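Local coordinates for probable oxidoreductase protein (Rhizobium etli, PDB 4FB5) that is probably an oxidoreductase of the GFO/IDH/MocA family, with a Rossmann domain expected to bind a nicotinamide nucleotide, at residues A[175-189]-A[273-287]. Sequence-based numbering, arbitrary orientation.
Sequences VNHVRVEMDEDFMAD and RAAWGRKGRIALQIY
Arg273 meets the loop after strand 175-183 through its carbonyl O, which takes the Met187 N-H at 2.8 Å; its guanidinium turns elsewhere, to Asp209 and Asp253. Ala275 N then bonds to Glu184 O. At Trp276, Ala188 CB packs over one face of the indole, 3.3 Å from the centroid of the five-membered ring, a CH-pi contact, while Asp189 CB touches the benzene end at CZ2. A serine here would probably leave the Ala188 methyl without its aromatic partner and open a gap beside Asp189. Trp276 belongs to the type II turn Ala275-Arg278, and Gly277 supplies the positive phi. Asp185 OD2 takes two donors, Gly277 N inside the turn, arriving on the anti side at 2.9 Å, and Lys279 NZ just after it, on the syn lone pair at 2.8 Å.

From Arg281 the chain runs antiparallel to 175-183, inside the large mixed sheet of the C-terminal domain typical of this family. The Arg281 side chain, extended from CG to NE, salt-bridges Glu181 and, more weakly, Asp183, whose OD2 lies 3.4 Å from NE at the guanidinium edge. Ala283 CB lies against one guanidinium face, Arg278 NH2 against the other; the Arg278 guanidinium itself reaches Tyr287 of the second subunit. Both acids also pair with Arg179 of the second subunit. On the other side of the sheet Ile282, Leu284 and Ile286 pack beside Met182, Val180 and Val178, and helix 206-221 covers Val180 and Met182. Finally Tyr287 O accepts from both Asn176 N (2.8 Å) and His177 N (3.2 Å), a classic beta bulge.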
ATOM      1  N   VAL A 175      -7.115 -23.811   9.154  1.00 36.58           N
ATOM      2  CA  VAL A 175      -5.833 -23.130   9.095  1.00 35.79           C
ATOM      3  C   VAL A 175      -4.747 -24.181   8.973  1.00 36.51           C
ATOM      4  O   VAL A 175      -4.743 -25.074   9.773  1.00 36.88           O
ATOM      5  CB  VAL A 175      -5.659 -22.256  10.341  1.00 35.43           C
ATOM      6  CG1 VAL A 175      -4.273 -21.676  10.419  1.00 34.43           C
ATOM      7  CG2 VAL A 175      -6.722 -21.126  10.326  1.00 33.31           C
ATOM      8  N   ASN A 176      -3.910 -24.097   7.929  1.00 37.12           N
ATOM      9  CA  ASN A 176      -2.800 -24.996   7.662  1.00 38.68           C
ATOM     10  C   ASN A 176      -1.492 -24.332   8.154  1.00 38.88           C
ATOM     11  O   ASN A 176      -0.699 -24.985   8.834  1.00 40.37           O
ATOM     12  CB  ASN A 176      -2.532 -25.220   6.150  1.00 39.51           C
ATOM     13  CG  ASN A 176      -3.786 -25.345   5.291  1.00 45.36           C
ATOM     14  OD1 ASN A 176      -4.652 -26.215   5.527  1.00 55.76           O
ATOM     15  ND2 ASN A 176      -3.869 -24.531   4.234  1.00 48.49           N
ATOM     16  N   HIS A 177      -1.256 -23.066   7.761  1.00 36.58           N
ATOM     17  CA  HIS A 177       0.018 -22.376   7.942  1.00 34.41           C
ATOM     18  C   HIS A 177      -0.110 -20.983   8.551  1.00 33.25           C
ATOM     19  O   HIS A 177      -1.043 -20.233   8.264  1.00 32.93           O
ATOM     20  CB  HIS A 177       0.661 -22.242   6.592  1.00 34.68           C
ATOM     21  CG  HIS A 177       2.016 -21.627   6.614  1.00 36.34           C
ATOM     22  ND1 HIS A 177       2.941 -21.898   7.592  1.00 39.28           N
ATOM     23  CD2 HIS A 177       2.632 -20.802   5.734  1.00 39.83           C
ATOM     24  CE1 HIS A 177       4.061 -21.247   7.330  1.00 40.14           C
ATOM     25  NE2 HIS A 177       3.903 -20.581   6.203  1.00 39.14           N
ATOM     26  N   VAL A 178       0.829 -20.611   9.390  1.00 31.53           N
ATOM     27  CA  VAL A 178       0.767 -19.280   9.981  1.00 30.69           C
ATOM     28  C   VAL A 178       2.136 -18.658  10.088  1.00 29.72           C
ATOM     29  O   VAL A 178       3.028 -19.302  10.566  1.00 29.14           O
ATOM     30  CB  VAL A 178       0.148 -19.299  11.374  1.00 30.60           C
ATOM     31  CG1 VAL A 178       0.258 -17.919  12.012  1.00 31.04           C
ATOM     32  CG2 VAL A 178      -1.283 -19.767  11.300  1.00 30.15           C
ATOM     33  N   ARG A 179       2.257 -17.401   9.654  1.00 29.11           N
ATOM     34  CA  ARG A 179       3.485 -16.592   9.721  1.00 28.43           C
ATOM     35  C   ARG A 179       3.299 -15.413  10.660  1.00 28.97           C
ATOM     36  O   ARG A 179       2.248 -14.782  10.621  1.00 29.50           O
ATOM     37  CB  ARG A 179       3.791 -16.058   8.337  1.00 26.79           C
ATOM     38  CG  ARG A 179       4.373 -17.124   7.502  1.00 25.58           C
ATOM     39  CD  ARG A 179       4.363 -16.756   6.056  1.00 27.96           C
ATOM     40  NE  ARG A 179       4.486 -17.902   5.148  1.00 27.87           N
ATOM     41  CZ  ARG A 179       4.517 -17.789   3.818  1.00 30.05           C
ATOM     42  NH1 ARG A 179       4.421 -16.582   3.266  1.00 31.50           N
ATOM     43  NH2 ARG A 179       4.612 -18.863   3.016  1.00 28.41           N
ATOM     44  N   VAL A 180       4.307 -15.060  11.459  1.00 29.42           N
ATOM     45  CA  VAL A 180       4.161 -13.930  12.426  1.00 30.08           C
ATOM     46  C   VAL A 180       5.439 -13.169  12.656  1.00 29.90           C
ATOM     47  O   VAL A 180       6.399 -13.775  13.038  1.00 30.96           O
ATOM     48  CB  VAL A 180       3.698 -14.437  13.787  1.00 29.69           C
ATOM     49  CG1 VAL A 180       3.539 -13.307  14.712  1.00 32.19           C
ATOM     50  CG2 VAL A 180       2.385 -15.009  13.620  1.00 31.82           C
ATOM     51  N   GLU A 181       5.488 -11.859  12.443  1.00 29.73           N
ATOM     52  CA  GLU A 181       6.791 -11.165  12.479  1.00 30.24           C
ATOM     53  C   GLU A 181       6.688 -10.107  13.500  1.00 30.26           C
ATOM     54  O   GLU A 181       5.750  -9.337  13.446  1.00 31.30           O
ATOM     55  CB  GLU A 181       7.138 -10.488  11.147  1.00 30.01           C
ATOM     56  CG  GLU A 181       7.502 -11.441   9.960  1.00 34.81           C
ATOM     57  CD  GLU A 181       7.387 -10.778   8.534  1.00 42.71           C
ATOM     58  OE1 GLU A 181       7.847  -9.619   8.349  1.00 47.55           O
ATOM     59  OE2 GLU A 181       6.851 -11.408   7.576  1.00 45.34           O
HETATM   60  N   MSE A 182       7.611 -10.027  14.441  1.00 30.41           N
HETATM   61  CA  MSE A 182       7.650  -8.808  15.254  1.00 31.14           C
HETATM   62  C   MSE A 182       8.967  -8.070  15.170  1.00 29.77           C
HETATM   63  O   MSE A 182       9.983  -8.571  15.672  1.00 28.61           O
HETATM   64  CB  MSE A 182       7.238  -8.995  16.720  1.00 31.98           C
HETATM   65  CG  MSE A 182       7.327  -7.674  17.486  1.00 38.52           C
HETATM   66 SE   MSE A 182       6.384  -7.703  19.174  1.00 60.37          SE
HETATM   67  CE  MSE A 182       6.432  -5.832  19.806  1.00 52.39           C
ATOM     68  N   ASP A 183       8.918  -6.877  14.558  1.00 28.64           N
ATOM     69  CA  ASP A 183      10.113  -6.064  14.327  1.00 29.13           C
ATOM     70  C   ASP A 183      10.088  -4.599  14.800  1.00 28.86           C
ATOM     71  O   ASP A 183       9.075  -3.871  14.656  1.00 29.20           O
ATOM     72  CB  ASP A 183      10.497  -6.096  12.866  1.00 28.83           C
ATOM     73  CG  ASP A 183      10.326  -7.442  12.263  1.00 33.76           C
ATOM     74  OD1 ASP A 183      10.820  -8.449  12.855  1.00 36.96           O
ATOM     75  OD2 ASP A 183       9.693  -7.503  11.171  1.00 40.28           O
ATOM     76  N   GLU A 184      11.213  -4.184  15.370  1.00 28.20           N
ATOM     77  CA  GLU A 184      11.469  -2.791  15.661  1.00 28.95           C
ATOM     78  C   GLU A 184      12.919  -2.516  15.346  1.00 28.05           C
ATOM     79  O   GLU A 184      13.609  -3.392  14.909  1.00 28.62           O
ATOM     80  CB  GLU A 184      11.088  -2.430  17.100  1.00 28.82           C
ATOM     81  CG  GLU A 184       9.670  -2.861  17.472  1.00 34.20           C
ATOM     82  CD  GLU A 184       9.076  -2.174  18.719  1.00 41.71           C
ATOM     83  OE1 GLU A 184       9.730  -1.255  19.274  1.00 45.24           O
ATOM     84  OE2 GLU A 184       7.934  -2.550  19.138  1.00 45.32           O
ATOM     85  N   ASP A 185      13.380  -1.292  15.533  1.00 28.32           N
ATOM     86  CA  ASP A 185      14.760  -0.958  15.216  1.00 28.56           C
ATOM     87  C   ASP A 185      15.484  -0.201  16.313  1.00 28.87           C
ATOM     88  O   ASP A 185      16.483   0.445  16.036  1.00 27.82           O
ATOM     89  CB  ASP A 185      14.873  -0.188  13.909  1.00 28.69           C
ATOM     90  CG  ASP A 185      14.093   1.124  13.925  1.00 30.14           C
ATOM     91  OD1 ASP A 185      13.585   1.524  15.014  1.00 31.93           O
ATOM     92  OD2 ASP A 185      13.974   1.736  12.837  1.00 30.56           O
ATOM     93  N   PHE A 186      14.996  -0.306  17.553  1.00 29.57           N
ATOM     94  CA  PHE A 186      15.654   0.390  18.648  1.00 30.74           C
ATOM     95  C   PHE A 186      16.973  -0.271  19.111  1.00 31.62           C
ATOM     96  O   PHE A 186      17.686   0.313  19.919  1.00 31.28           O
ATOM     97  CB  PHE A 186      14.692   0.660  19.834  1.00 30.99           C
ATOM     98  CG  PHE A 186      14.291  -0.558  20.594  1.00 29.27           C
ATOM     99  CD1 PHE A 186      15.108  -1.078  21.571  1.00 27.70           C
ATOM    100  CD2 PHE A 186      13.060  -1.171  20.365  1.00 31.20           C
ATOM    101  CE1 PHE A 186      14.750  -2.270  22.311  1.00 26.97           C
ATOM    102  CE2 PHE A 186      12.673  -2.320  21.122  1.00 32.15           C
ATOM    103  CZ  PHE A 186      13.543  -2.873  22.096  1.00 29.18           C
HETATM  104  N   MSE A 187      17.308  -1.456  18.595  1.00 32.02           N
HETATM  105  CA  MSE A 187      18.680  -1.960  18.768  1.00 33.80           C
HETATM  106  C   MSE A 187      19.489  -1.937  17.476  1.00 33.62           C
HETATM  107  O   MSE A 187      20.590  -2.501  17.432  1.00 34.69           O
HETATM  108  CB  MSE A 187      18.701  -3.365  19.345  1.00 33.31           C
HETATM  109  CG  MSE A 187      17.895  -3.456  20.615  1.00 40.04           C
HETATM  110 SE   MSE A 187      18.913  -2.951  22.218  1.00 55.41          SE
HETATM  111  CE  MSE A 187      17.464  -2.164  23.048  1.00 42.45           C
ATOM    112  N   ALA A 188      18.972  -1.312  16.432  1.00 32.76           N
ATOM    113  CA  ALA A 188      19.640  -1.402  15.147  1.00 33.72           C
ATOM    114  C   ALA A 188      20.926  -0.643  15.177  1.00 34.08           C
ATOM    115  O   ALA A 188      21.891  -1.058  14.576  1.00 35.30           O
ATOM    116  CB  ALA A 188      18.773  -0.864  14.052  1.00 33.97           C
ATOM    117  N   ASP A 189      20.937   0.478  15.865  1.00 34.01           N
ATOM    118  CA  ASP A 189      22.106   1.321  15.859  1.00 34.73           C
ATOM    119  C   ASP A 189      23.150   0.725  16.806  1.00 34.99           C
ATOM    120  O   ASP A 189      22.954   0.647  18.022  1.00 34.42           O
ATOM    121  CB  ASP A 189      21.741   2.746  16.209  1.00 34.09           C
ATOM    122  CG  ASP A 189      22.927   3.596  16.473  1.00 37.76           C
ATOM    123  OD1 ASP A 189      24.074   3.097  16.449  1.00 41.91           O
ATOM    124  OD2 ASP A 189      22.722   4.798  16.743  1.00 43.55           O
ATOM    125  N   ARG A 273      14.912  -7.052  16.822  1.00 25.50           N
ATOM    126  CA  ARG A 273      14.987  -5.754  17.479  1.00 26.18           C
ATOM    127  C   ARG A 273      15.998  -4.823  16.819  1.00 26.11           C
ATOM    128  O   ARG A 273      16.239  -3.719  17.308  1.00 26.51           O
ATOM    129  CB  ARG A 273      15.325  -5.926  18.963  1.00 26.08           C
ATOM    130  CG  ARG A 273      14.422  -6.903  19.696  1.00 24.50           C
ATOM    131  CD  ARG A 273      15.178  -7.637  20.793  1.00 27.81           C
ATOM    132  NE  ARG A 273      15.026  -6.986  22.091  1.00 25.39           N
ATOM    133  CZ  ARG A 273      15.978  -6.934  23.016  1.00 28.55           C
ATOM    134  NH1 ARG A 273      17.157  -7.497  22.790  1.00 24.19           N
ATOM    135  NH2 ARG A 273      15.752  -6.321  24.170  1.00 30.66           N
ATOM    136  N   ALA A 274      16.590  -5.259  15.711  1.00 26.08           N
ATOM    137  CA  ALA A 274      17.540  -4.442  15.037  1.00 26.08           C
ATOM    138  C   ALA A 274      17.157  -4.440  13.588  1.00 26.75           C
ATOM    139  O   ALA A 274      17.956  -4.734  12.703  1.00 27.94           O
ATOM    140  CB  ALA A 274      18.932  -5.004  15.241  1.00 25.52           C
ATOM    141  N   ALA A 275      15.905  -4.112  13.332  1.00 27.58           N
ATOM    142  CA  ALA A 275      15.388  -4.186  11.961  1.00 27.52           C
ATOM    143  C   ALA A 275      15.104  -2.790  11.497  1.00 26.84           C
ATOM    144  O   ALA A 275      13.982  -2.303  11.694  1.00 27.29           O
ATOM    145  CB  ALA A 275      14.111  -5.046  11.927  1.00 27.56           C
ATOM    146  N   TRP A 276      16.117  -2.137  10.909  1.00 26.05           N
ATOM    147  CA  TRP A 276      16.027  -0.717  10.523  1.00 24.23           C
ATOM    148  C   TRP A 276      14.781  -0.410   9.714  1.00 24.43           C
ATOM    149  O   TRP A 276      14.506  -1.086   8.713  1.00 22.69           O
ATOM    150  CB  TRP A 276      17.216  -0.257   9.717  1.00 23.32           C
ATOM    151  CG  TRP A 276      18.402   0.195  10.518  1.00 24.77           C
ATOM    152  CD1 TRP A 276      19.672  -0.387  10.508  1.00 24.88           C
ATOM    153  CD2 TRP A 276      18.471   1.274  11.434  1.00 22.58           C
ATOM    154  NE1 TRP A 276      20.497   0.283  11.337  1.00 27.33           N
ATOM    155  CE2 TRP A 276      19.809   1.313  11.924  1.00 26.59           C
ATOM    156  CE3 TRP A 276      17.549   2.194  11.912  1.00 23.13           C
ATOM    157  CZ2 TRP A 276      20.251   2.264  12.865  1.00 27.07           C
ATOM    158  CZ3 TRP A 276      17.959   3.119  12.873  1.00 25.34           C
ATOM    159  CH2 TRP A 276      19.323   3.163  13.333  1.00 26.29           C
ATOM    160  N   GLY A 277      14.046   0.618  10.165  1.00 23.66           N
ATOM    161  CA  GLY A 277      12.833   1.021   9.507  1.00 23.61           C
ATOM    162  C   GLY A 277      11.572   0.279   9.903  1.00 24.13           C
ATOM    163  O   GLY A 277      10.510   0.653   9.501  1.00 24.79           O
ATOM    164  N   ARG A 278      11.663  -0.776  10.689  1.00 24.35           N
ATOM    165  CA  ARG A 278      10.471  -1.267  11.317  1.00 24.56           C
ATOM    166  C   ARG A 278      10.288  -0.512  12.644  1.00 25.41           C
ATOM    167  O   ARG A 278      11.214  -0.394  13.438  1.00 24.82           O
ATOM    168  CB  ARG A 278      10.616  -2.761  11.540  1.00 25.03           C
ATOM    169  CG  ARG A 278      10.977  -3.568  10.257  1.00 23.48           C
ATOM    170  CD  ARG A 278       9.930  -3.361   9.231  1.00 24.44           C
ATOM    171  NE  ARG A 278       9.863  -4.381   8.178  1.00 26.70           N
ATOM    172  CZ  ARG A 278       9.009  -4.277   7.167  1.00 23.77           C
ATOM    173  NH1 ARG A 278       8.241  -3.226   7.138  1.00 21.05           N
ATOM    174  NH2 ARG A 278       8.949  -5.170   6.196  1.00 23.55           N
ATOM    175  N   LYS A 279       9.107   0.025  12.901  1.00 26.41           N
ATOM    176  CA  LYS A 279       8.921   0.819  14.118  1.00 27.04           C
ATOM    177  C   LYS A 279       8.091   0.078  15.115  1.00 28.09           C
ATOM    178  O   LYS A 279       8.459  -0.005  16.292  1.00 30.59           O
ATOM    179  CB  LYS A 279       8.285   2.172  13.833  1.00 26.94           C
ATOM    180  CG  LYS A 279       9.038   3.058  12.765  1.00 27.58           C
ATOM    181  CD  LYS A 279      10.556   3.094  12.995  1.00 28.98           C
ATOM    182  CE  LYS A 279      11.197   4.137  12.116  1.00 30.13           C
ATOM    183  NZ  LYS A 279      12.697   4.133  12.137  1.00 29.66           N
ATOM    184  N   GLY A 280       6.969  -0.465  14.682  1.00 27.34           N
ATOM    185  CA  GLY A 280       6.086  -1.106  15.620  1.00 26.46           C
ATOM    186  C   GLY A 280       5.408  -2.218  14.888  1.00 26.79           C
ATOM    187  O   GLY A 280       4.214  -2.376  15.029  1.00 27.68           O
ATOM    188  N   ARG A 281       6.168  -2.978  14.088  1.00 26.37           N
ATOM    189  CA  ARG A 281       5.587  -3.927  13.172  1.00 25.98           C
ATOM    190  C   ARG A 281       5.292  -5.252  13.862  1.00 26.98           C
ATOM    191  O   ARG A 281       6.165  -5.835  14.510  1.00 27.43           O
ATOM    192  CB  ARG A 281       6.528  -4.186  12.013  1.00 25.15           C
ATOM    193  CG  ARG A 281       6.144  -5.400  11.120  1.00 24.76           C
ATOM    194  CD  ARG A 281       7.032  -5.342   9.904  1.00 29.41           C
ATOM    195  NE  ARG A 281       7.128  -6.553   9.106  1.00 30.50           N
ATOM    196  CZ  ARG A 281       6.409  -6.757   8.009  1.00 32.30           C
ATOM    197  NH1 ARG A 281       5.548  -5.827   7.589  1.00 30.79           N
ATOM    198  NH2 ARG A 281       6.558  -7.883   7.328  1.00 31.32           N
ATOM    199  N   ILE A 282       4.078  -5.743  13.682  1.00 26.82           N
ATOM    200  CA  ILE A 282       3.758  -7.116  13.983  1.00 27.39           C
ATOM    201  C   ILE A 282       2.989  -7.542  12.781  1.00 27.33           C
ATOM    202  O   ILE A 282       1.931  -6.952  12.505  1.00 28.14           O
ATOM    203  CB  ILE A 282       2.806  -7.192  15.170  1.00 27.84           C
ATOM    204  CG1 ILE A 282       3.511  -6.651  16.415  1.00 29.28           C
ATOM    205  CG2 ILE A 282       2.322  -8.597  15.336  1.00 27.33           C
ATOM    206  CD1 ILE A 282       2.672  -6.623  17.668  1.00 31.28           C
ATOM    207  N   ALA A 283       3.499  -8.512  12.042  1.00 26.07           N
ATOM    208  CA  ALA A 283       2.850  -8.876  10.789  1.00 26.89           C
ATOM    209  C   ALA A 283       2.407 -10.295  10.898  1.00 28.10           C
ATOM    210  O   ALA A 283       3.187 -11.211  11.194  1.00 28.75           O
ATOM    211  CB  ALA A 283       3.770  -8.706   9.604  1.00 25.61           C
ATOM    212  N   LEU A 284       1.141 -10.492  10.658  1.00 28.83           N
ATOM    213  CA  LEU A 284       0.579 -11.797  10.841  1.00 29.44           C
ATOM    214  C   LEU A 284      -0.091 -12.240   9.564  1.00 28.66           C
ATOM    215  O   LEU A 284      -0.879 -11.491   9.004  1.00 29.16           O
ATOM    216  CB  LEU A 284      -0.381 -11.701  11.994  1.00 29.98           C
ATOM    217  CG  LEU A 284      -1.342 -12.825  12.260  1.00 33.09           C
ATOM    218  CD1 LEU A 284      -0.547 -13.999  12.667  1.00 33.67           C
ATOM    219  CD2 LEU A 284      -2.239 -12.349  13.400  1.00 33.68           C
ATOM    220  N   GLN A 285       0.286 -13.410   9.063  1.00 27.59           N
ATOM    221  CA  GLN A 285      -0.370 -13.985   7.891  1.00 27.00           C
ATOM    222  C   GLN A 285      -0.920 -15.356   8.248  1.00 27.03           C
ATOM    223  O   GLN A 285      -0.210 -16.188   8.809  1.00 27.56           O
ATOM    224  CB  GLN A 285       0.571 -14.113   6.690  1.00 26.61           C
ATOM    225  CG  GLN A 285       1.382 -12.861   6.358  1.00 26.58           C
ATOM    226  CD  GLN A 285       2.599 -13.196   5.462  1.00 29.11           C
ATOM    227  OE1 GLN A 285       3.771 -13.178   5.918  1.00 26.23           O
ATOM    228  NE2 GLN A 285       2.319 -13.536   4.184  1.00 27.56           N
ATOM    229  N   ILE A 286      -2.193 -15.583   7.951  1.00 27.16           N
ATOM    230  CA  ILE A 286      -2.858 -16.844   8.292  1.00 27.22           C
ATOM    231  C   ILE A 286      -3.397 -17.555   7.063  1.00 27.54           C
ATOM    232  O   ILE A 286      -4.114 -16.973   6.305  1.00 28.50           O
ATOM    233  CB  ILE A 286      -4.027 -16.605   9.190  1.00 26.66           C
ATOM    234  CG1 ILE A 286      -3.625 -15.722  10.367  1.00 25.61           C
ATOM    235  CG2 ILE A 286      -4.586 -17.933   9.635  1.00 28.31           C
ATOM    236  CD1 ILE A 286      -4.848 -15.156  11.108  1.00 20.53           C
ATOM    237  N   TYR A 287      -3.084 -18.818   6.860  1.00 28.45           N
ATOM    238  CA  TYR A 287      -3.515 -19.462   5.615  1.00 28.99           C
ATOM    239  C   TYR A 287      -4.345 -20.713   5.887  1.00 29.61           C
ATOM    240  O   TYR A 287      -3.877 -21.637   6.593  1.00 31.40           O
ATOM    241  CB  TYR A 287      -2.344 -19.778   4.698  1.00 28.30           C
ATOM    242  CG  TYR A 287      -1.586 -18.571   4.202  1.00 28.65           C
ATOM    243  CD1 TYR A 287      -2.043 -17.817   3.145  1.00 31.17           C
ATOM    244  CD2 TYR A 287      -0.385 -18.212   4.763  1.00 29.97           C
ATOM    245  CE1 TYR A 287      -1.322 -16.697   2.692  1.00 29.16           C
ATOM    246  CE2 TYR A 287       0.326 -17.103   4.328  1.00 28.45           C
ATOM    247  CZ  TYR A 287      -0.142 -16.353   3.295  1.00 28.41           C
ATOM    248  OH  TYR A 287       0.584 -15.250   2.853  1.00 31.37           O
TER